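Local coordinates for amidohydrolase (Chromobacterium violaceum, PDB 2YB1), which hydrolyses nucleoside 3',5'-bisphosphates to the nucleoside 5'-phosphate and orthophosphate, using three manganese ions held in a PHP-family active site, at residues Pro86-Ala89 / Ala90-Ser94; Glu130-Arg134 / Thr135-Arg139. All coordinates share one frame; numbering follows the deposited sequence.

Contact 1: Pro86-Ala89 / Ala90-Ser94; sequences PALA and AGLKS
Ala90 N reaches back one turn to donate to Pro86 O, 2.9 Å away, an i to i+4 bond. The same pattern of an alpha-helix then runs on residue by residue. Gly91 N donates to Ala87 O at 2.9 Å. Leu92 N meets Leu88 O at 2.8 Å in a nearly straight bond (N-H...O 173°), and the foot of the Leu92 side chain packs against this carbonyl oxygen, with Leu92 CG 3.3 Å from Leu88 O. Leu92 carries its CG beside the backbone N (chi1 -64°), whereas Leu88 swings its CG to the far side from N (chi1 173°); these two settings bring Leu88 CD1 to 3.9 Å from Leu92 CG, the two side chains crossing at a slant. Lys93 N bonds to Ala89 O at 3.0 Å, while its extended chain leads away from the first turn. Ser94 turns its hydroxyl back to the carbonyl three residues earlier, Ser94 OG donating to Gly91 O at 2.8 Å. The two leucines are on the buried side of the helix: Leu88 rests on Trp179 of helix 173-182, and Leu92 on Val63 and Val65 of strand 59-69, joining the helix to the central sheet.

Contact 2: Glu130-Arg134 / Thr135-Arg139; sequences EMISR and THFAR. With AMP (adenosine monophosphate), chain E.
Ser133 N meets the edge of the His136 imidazole, giving ND1 a weak hydrogen bond (3.0 Å). His136 CG lies beside its own backbone N (chi1 -56°), which brings the ring edge back toward the backbone of 131-133, where Ile132 CD1 touches His136 ND1 at 3.9 Å. In the other direction Ser133, the N-cap of helix 134-143, accepts at its OG from Thr135 N at 2.9 Å; Ser133 and His136 together form a capping box. Ser133 O takes weak bonds from His136 N and Phe137 N, and Arg134 O accepts from Ala138 N, the first regular helical bond here. Arg134 spends its backbone N on AMP O3P (3.1 Å) and its NE on AMP O1P, a short 2.8 Å bond that is close to straight (167°). A bend at chi3 (-75°) turns the guanidinium so that the phosphorus lies at its edge, in plane, while AMP C8 sits over one face; NH2 adds a weak bond to O1P, and NH1 is taken by Leu158 O. Next along, Thr135 OG1 bonds to Asp14 OD2, a manganese ligand, and lies 2.8 Å from AMP O2' and 3.0 Å from AMP O4'.

Overall arrangement
One run of regular helix and one helix N-terminus in the same PHP domain illustrate how differently local bonding can be used: contact 1 is i to i+4 bonding throughout, contact 2 a capping box built beside a nucleotide. Contact 1 comes first along the chain, along most of helix 86-96, which follows strand 72-79 after a short loop; contact 2 follows, where the loop after helix 118-123 enters helix 134-143. Their centres are 21 Å apart and their nearest atoms about 7 Å, without touching. Contact 1 belongs to the barrel-like scaffold beside the metal site, with the Leu92 side chain about 12 Å from AMP. Contact 2 belongs to the substrate site itself, and the side chain of Thr135 is about 4 Å from a manganese ion.

Contact 1: Pro86-Ala89 / Ala90-Ser94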
ATOM      1  N   PRO A  86      12.927 -12.250 -10.427  1.00 14.86           N
ATOM      2  CA  PRO A  86      12.175 -13.509 -10.265  1.00 12.49           C
ATOM      3  C   PRO A  86      11.731 -13.838  -8.833  1.00  9.26           C
ATOM      4  O   PRO A  86      10.616 -14.296  -8.649  1.00  8.90           O
ATOM      5  CB  PRO A  86      13.157 -14.595 -10.762  1.00 14.85           C
ATOM      6  CG  PRO A  86      14.306 -13.866 -11.398  1.00 16.23           C
ATOM      7  CD  PRO A  86      14.323 -12.470 -10.852  1.00 15.07           C
ATOM      8  N   ALA A  87      12.592 -13.643  -7.838  1.00 10.98           N
ATOM      9  CA  ALA A  87      12.237 -13.978  -6.463  1.00  9.67           C
ATOM     10  C   ALA A  87      11.083 -13.116  -5.940  1.00  8.09           C
ATOM     11  O   ALA A  87      10.153 -13.627  -5.325  1.00  8.63           O
ATOM     12  CB  ALA A  87      13.453 -13.870  -5.545  1.00 13.01           C
ATOM     13  N   LEU A  88      11.156 -11.810  -6.184  1.00  6.64           N
ATOM     14  CA  LEU A  88      10.052 -10.909  -5.862  1.00  6.60           C
ATOM     15  C   LEU A  88       8.759 -11.342  -6.564  1.00  7.44           C
ATOM     16  O   LEU A  88       7.697 -11.443  -5.939  1.00  7.03           O
ATOM     17  CB  LEU A  88      10.421  -9.478  -6.276  1.00  7.54           C
ATOM     18  CG  LEU A  88       9.351  -8.385  -6.181  1.00  8.10           C
ATOM     19  CD1 LEU A  88       8.876  -8.197  -4.746  1.00  5.69           C
ATOM     20  CD2 LEU A  88       9.879  -7.067  -6.755  1.00  9.13           C
ATOM     21  N   ALA A  89       8.841 -11.586  -7.869  1.00  8.31           N
ATOM     22  CA  ALA A  89       7.645 -11.948  -8.634  1.00  7.98           C
ATOM     23  C   ALA A  89       6.989 -13.212  -8.065  1.00  8.48           C
ATOM     24  O   ALA A  89       5.759 -13.276  -7.900  1.00  8.55           O
ATOM     25  CB  ALA A  89       7.975 -12.114 -10.120  1.00  7.58           C
ATOM     26  N   ALA A  90       7.814 -14.206  -7.751  1.00  7.85           N
ATOM     27  CA  ALA A  90       7.330 -15.470  -7.189  1.00  8.42           C
ATOM     28  C   ALA A  90       6.748 -15.261  -5.793  1.00  8.61           C
ATOM     29  O   ALA A  90       5.705 -15.830  -5.438  1.00  7.59           O
ATOM     30  CB  ALA A  90       8.462 -16.497  -7.141  1.00  7.45           C
ATOM     31  N   GLY A  91       7.420 -14.435  -4.997  1.00  9.59           N
ATOM     32  CA  GLY A  91       6.940 -14.152  -3.655  1.00  8.33           C
ATOM     33  C   GLY A  91       5.595 -13.453  -3.672  1.00  7.67           C
ATOM     34  O   GLY A  91       4.681 -13.818  -2.936  1.00  8.98           O
ATOM     35  N   LEU A  92       5.457 -12.432  -4.510  1.00  7.26           N
ATOM     36  CA  LEU A  92       4.169 -11.748  -4.608  1.00  6.48           C
ATOM     37  C   LEU A  92       3.071 -12.705  -5.054  1.00  7.65           C
ATOM     38  O   LEU A  92       1.948 -12.665  -4.537  1.00  8.64           O
ATOM     39  CB  LEU A  92       4.243 -10.553  -5.562  1.00  7.56           C
ATOM     40  CG  LEU A  92       5.180  -9.418  -5.149  1.00  7.69           C
ATOM     41  CD1 LEU A  92       5.033  -8.290  -6.162  1.00  8.25           C
ATOM     42  CD2 LEU A  92       4.872  -8.926  -3.722  1.00  5.63           C
ATOM     43  N   LYS A  93       3.385 -13.562  -6.024  1.00  6.61           N
ATOM     44  CA  LYS A  93       2.406 -14.535  -6.487  1.00  9.00           C
ATOM     45  C   LYS A  93       1.961 -15.458  -5.343  1.00 11.31           C
ATOM     46  O   LYS A  93       0.778 -15.794  -5.227  1.00 11.24           O
ATOM     47  CB  LYS A  93       2.969 -15.355  -7.652  1.00  9.04           C
ATOM     48  CG  LYS A  93       1.929 -16.216  -8.342  1.00 10.44           C
ATOM     49  CD  LYS A  93       2.505 -16.873  -9.582  1.00 14.36           C
ATOM     50  CE  LYS A  93       1.413 -17.644 -10.325  1.00 18.95           C
ATOM     51  NZ  LYS A  93       1.917 -18.287 -11.574  1.00 21.54           N
ATOM     52  N   SER A  94       2.907 -15.869  -4.502  1.00 10.88           N
ATOM     53  CA  SER A  94       2.584 -16.770  -3.394  1.00 13.49           C
ATOM     54  C   SER A  94       1.655 -16.104  -2.372  1.00 15.98           C
ATOM     55  O   SER A  94       0.837 -16.780  -1.740  1.00 18.59           O
ATOM     56  CB  SER A  94       3.850 -17.312  -2.718  1.00 13.81           C
ATOM     57  OG  SER A  94       4.435 -16.362  -1.833  1.00 15.69           O
TER

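Contact 2: Glu130-Arg134 / Thr135-Arg139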
ATOM      1  N   GLU A 130      -8.114 -12.282  -8.758  1.00 13.81           N
ATOM      2  CA  GLU A 130      -7.058 -12.748  -7.860  1.00 14.91           C
ATOM      3  C   GLU A 130      -6.657 -11.696  -6.819  1.00 11.72           C
ATOM      4  O   GLU A 130      -6.055 -12.027  -5.796  1.00 12.66           O
ATOM      5  CB  GLU A 130      -5.827 -13.157  -8.667  1.00 20.27           C
ATOM      6  CG  GLU A 130      -6.118 -14.180  -9.761  1.00 28.87           C
ATOM      7  CD  GLU A 130      -6.067 -15.620  -9.266  1.00 34.93           C
ATOM      8  OE1 GLU A 130      -5.963 -15.832  -8.033  1.00 35.66           O
ATOM      9  OE2 GLU A 130      -6.122 -16.542 -10.117  1.00 36.52           O
ATOM     10  N   MET A 131      -6.975 -10.435  -7.095  1.00 11.04           N
ATOM     11  CA  MET A 131      -6.643  -9.324  -6.188  1.00 11.51           C
ATOM     12  C   MET A 131      -7.793  -8.940  -5.257  1.00  9.33           C
ATOM     13  O   MET A 131      -7.715  -7.937  -4.544  1.00  9.29           O
ATOM     14  CB  MET A 131      -6.166  -8.095  -6.963  1.00 13.51           C
ATOM     15  CG  MET A 131      -4.822  -8.288  -7.658  1.00 14.89           C
ATOM     16  SD  MET A 131      -3.579  -9.026  -6.585  1.00 29.90           S
ATOM     17  CE  MET A 131      -3.769  -8.209  -5.005  1.00 11.18           C
ATOM     18  N   ILE A 132      -8.861  -9.730  -5.288  1.00  6.39           N
ATOM     19  CA  ILE A 132     -10.073  -9.438  -4.521  1.00  6.30           C
ATOM     20  C   ILE A 132      -9.747  -9.120  -3.045  1.00  6.45           C
ATOM     21  O   ILE A 132      -9.011  -9.853  -2.382  1.00  7.32           O
ATOM     22  CB  ILE A 132     -11.106 -10.607  -4.640  1.00  9.00           C
ATOM     23  CG1 ILE A 132     -12.408 -10.282  -3.899  1.00 12.82           C
ATOM     24  CG2 ILE A 132     -10.508 -11.936  -4.148  1.00  7.62           C
ATOM     25  CD1 ILE A 132     -13.280  -9.212  -4.561  1.00 14.90           C
ATOM     26  N   SER A 133     -10.328  -8.039  -2.536  1.00  5.98           N
ATOM     27  CA  SER A 133      -9.874  -7.423  -1.283  1.00  6.77           C
ATOM     28  C   SER A 133     -11.053  -7.029  -0.396  1.00  5.39           C
ATOM     29  O   SER A 133     -12.146  -6.819  -0.900  1.00  4.50           O
ATOM     30  CB  SER A 133      -9.061  -6.178  -1.652  1.00  9.33           C
ATOM     31  OG  SER A 133      -8.997  -5.229  -0.617  1.00 11.91           O
ATOM     32  N   ARG A 134     -10.825  -6.920   0.915  1.00  6.11           N
ATOM     33  CA  ARG A 134     -11.826  -6.361   1.828  1.00  5.98           C
ATOM     34  C   ARG A 134     -12.317  -5.005   1.329  1.00  6.83           C
ATOM     35  O   ARG A 134     -13.443  -4.611   1.621  1.00  7.57           O
ATOM     36  CB  ARG A 134     -11.268  -6.194   3.249  1.00  5.64           C
ATOM     37  CG  ARG A 134     -11.036  -7.518   3.987  1.00  8.24           C
ATOM     38  CD  ARG A 134     -10.656  -7.303   5.451  1.00  7.56           C
ATOM     39  NE  ARG A 134      -9.272  -6.849   5.597  1.00  9.65           N
ATOM     40  CZ  ARG A 134      -8.810  -6.170   6.640  1.00 14.51           C
ATOM     41  NH1 ARG A 134      -9.627  -5.854   7.642  1.00 13.76           N
ATOM     42  NH2 ARG A 134      -7.529  -5.804   6.687  1.00 16.31           N
ATOM     43  N   THR A 135     -11.461  -4.282   0.602  1.00  8.23           N
ATOM     44  CA  THR A 135     -11.832  -2.965   0.067  1.00  8.35           C
ATOM     45  C   THR A 135     -13.009  -3.082  -0.886  1.00  8.33           C
ATOM     46  O   THR A 135     -13.940  -2.281  -0.837  1.00  4.21           O
ATOM     47  CB  THR A 135     -10.654  -2.295  -0.668  1.00  9.33           C
ATOM     48  OG1 THR A 135      -9.553  -2.142   0.236  1.00 10.07           O
ATOM     49  CG2 THR A 135     -11.060  -0.917  -1.216  1.00  8.64           C
ATOM     50  N   HIS A 136     -12.964  -4.092  -1.757  1.00  8.93           N
ATOM     51  CA  HIS A 136     -14.053  -4.326  -2.697  1.00  6.25           C
ATOM     52  C   HIS A 136     -15.349  -4.719  -1.980  1.00  5.36           C
ATOM     53  O   HIS A 136     -16.437  -4.284  -2.379  1.00  9.33           O
ATOM     54  CB  HIS A 136     -13.662  -5.389  -3.717  1.00  8.58           C
ATOM     55  CG  HIS A 136     -12.405  -5.073  -4.464  1.00  8.51           C
ATOM     56  ND1 HIS A 136     -11.281  -5.871  -4.402  1.00  8.80           N
ATOM     57  CD2 HIS A 136     -12.087  -4.038  -5.276  1.00  9.22           C
ATOM     58  CE1 HIS A 136     -10.333  -5.351  -5.162  1.00  9.67           C
ATOM     59  NE2 HIS A 136     -10.798  -4.242  -5.709  1.00  9.31           N
ATOM     60  N   PHE A 137     -15.236  -5.524  -0.923  1.00  3.57           N
ATOM     61  CA  PHE A 137     -16.392  -5.895  -0.104  1.00  6.25           C
ATOM     62  C   PHE A 137     -17.013  -4.653   0.515  1.00  7.55           C
ATOM     63  O   PHE A 137     -18.232  -4.513   0.561  1.00  7.12           O
ATOM     64  CB  PHE A 137     -16.002  -6.885   1.008  1.00  5.27           C
ATOM     65  CG  PHE A 137     -15.982  -8.329   0.560  1.00  5.78           C
ATOM     66  CD1 PHE A 137     -14.910  -8.831  -0.172  1.00  5.54           C
ATOM     67  CD2 PHE A 137     -17.046  -9.169   0.849  1.00  5.33           C
ATOM     68  CE1 PHE A 137     -14.901 -10.159  -0.599  1.00  7.24           C
ATOM     69  CE2 PHE A 137     -17.044 -10.492   0.421  1.00  6.14           C
ATOM     70  CZ  PHE A 137     -15.961 -10.985  -0.302  1.00  6.72           C
ATOM     71  N   ALA A 138     -16.166  -3.741   0.982  1.00  7.41           N
ATOM     72  CA  ALA A 138     -16.657  -2.512   1.600  1.00  8.87           C
ATOM     73  C   ALA A 138     -17.392  -1.627   0.587  1.00 10.49           C
ATOM     74  O   ALA A 138     -18.454  -1.079   0.888  1.00 11.76           O
ATOM     75  CB  ALA A 138     -15.509  -1.748   2.260  1.00  9.03           C
ATOM     76  N   ARG A 139     -16.831  -1.487  -0.612  1.00  9.60           N
ATOM     77  CA  ARG A 139     -17.486  -0.691  -1.648  1.00 11.11           C
ATOM     78  C   ARG A 139     -18.845  -1.271  -1.975  1.00 10.74           C
ATOM     79  O   ARG A 139     -19.804  -0.521  -2.182  1.00  8.97           O
ATOM     80  CB  ARG A 139     -16.644  -0.582  -2.925  1.00 11.70           C
ATOM     81  CG  ARG A 139     -15.440   0.291  -2.741  1.00 13.27           C
ATOM     82  CD  ARG A 139     -14.694   0.612  -4.035  1.00 13.17           C
ATOM     83  NE  ARG A 139     -13.498   1.368  -3.670  1.00 12.67           N
ATOM     84  CZ  ARG A 139     -12.257   1.057  -4.019  1.00 13.68           C
ATOM     85  NH1 ARG A 139     -12.018   0.015  -4.817  1.00 10.94           N
ATOM     86  NH2 ARG A 139     -11.256   1.815  -3.582  1.00 12.70           N
TER
HETATM   87  P   AMP E1292      -7.223  -7.259   2.375  1.00 11.62           P
HETATM   88  O1P AMP E1292      -7.265  -7.654   3.836  1.00 10.81           O
HETATM   89  O2P AMP E1292      -5.771  -7.140   1.967  1.00  9.68           O
HETATM   90  O3P AMP E1292      -8.115  -8.172   1.570  1.00 11.82           O
HETATM   91  O5' AMP E1292      -7.874  -5.806   2.436  1.00 12.93           O
HETATM   92  C5' AMP E1292      -7.228  -4.754   3.130  1.00 12.61           C
HETATM   93  C4' AMP E1292      -7.586  -3.408   2.559  1.00 11.74           C
HETATM   94  O4' AMP E1292      -8.871  -2.992   3.076  1.00 11.81           O
HETATM   95  C3' AMP E1292      -6.650  -2.266   2.929  1.00 11.92           C
HETATM   96  O3' AMP E1292      -5.502  -2.211   2.095  1.00 13.75           O
HETATM   97  C2' AMP E1292      -7.540  -1.030   2.820  1.00  9.66           C
HETATM   98  O2' AMP E1292      -7.615  -0.587   1.471  1.00  9.93           O
HETATM   99  C1' AMP E1292      -8.907  -1.585   3.225  1.00 11.04           C
HETATM  100  N9  AMP E1292      -9.229  -1.272   4.628  1.00 13.87           N
HETATM  101  C8  AMP E1292      -8.865  -1.987   5.714  1.00 15.04           C
HETATM  102  N7  AMP E1292      -9.326  -1.391   6.851  1.00 16.54           N
HETATM  103  C5  AMP E1292      -9.985  -0.271   6.490  1.00 17.39           C
HETATM  104  C6  AMP E1292     -10.717   0.816   7.181  1.00 19.36           C
HETATM  105  N6  AMP E1292     -10.831   0.831   8.530  1.00 20.41           N
HETATM  106  N1  AMP E1292     -11.265   1.792   6.416  1.00 19.78           N
HETATM  107  C2  AMP E1292     -11.160   1.800   5.072  1.00 19.65           C
HETATM  108  N3  AMP E1292     -10.508   0.845   4.379  1.00 17.34           N
HETATM  109  C4  AMP E1292      -9.917  -0.196   5.023  1.00 15.57           C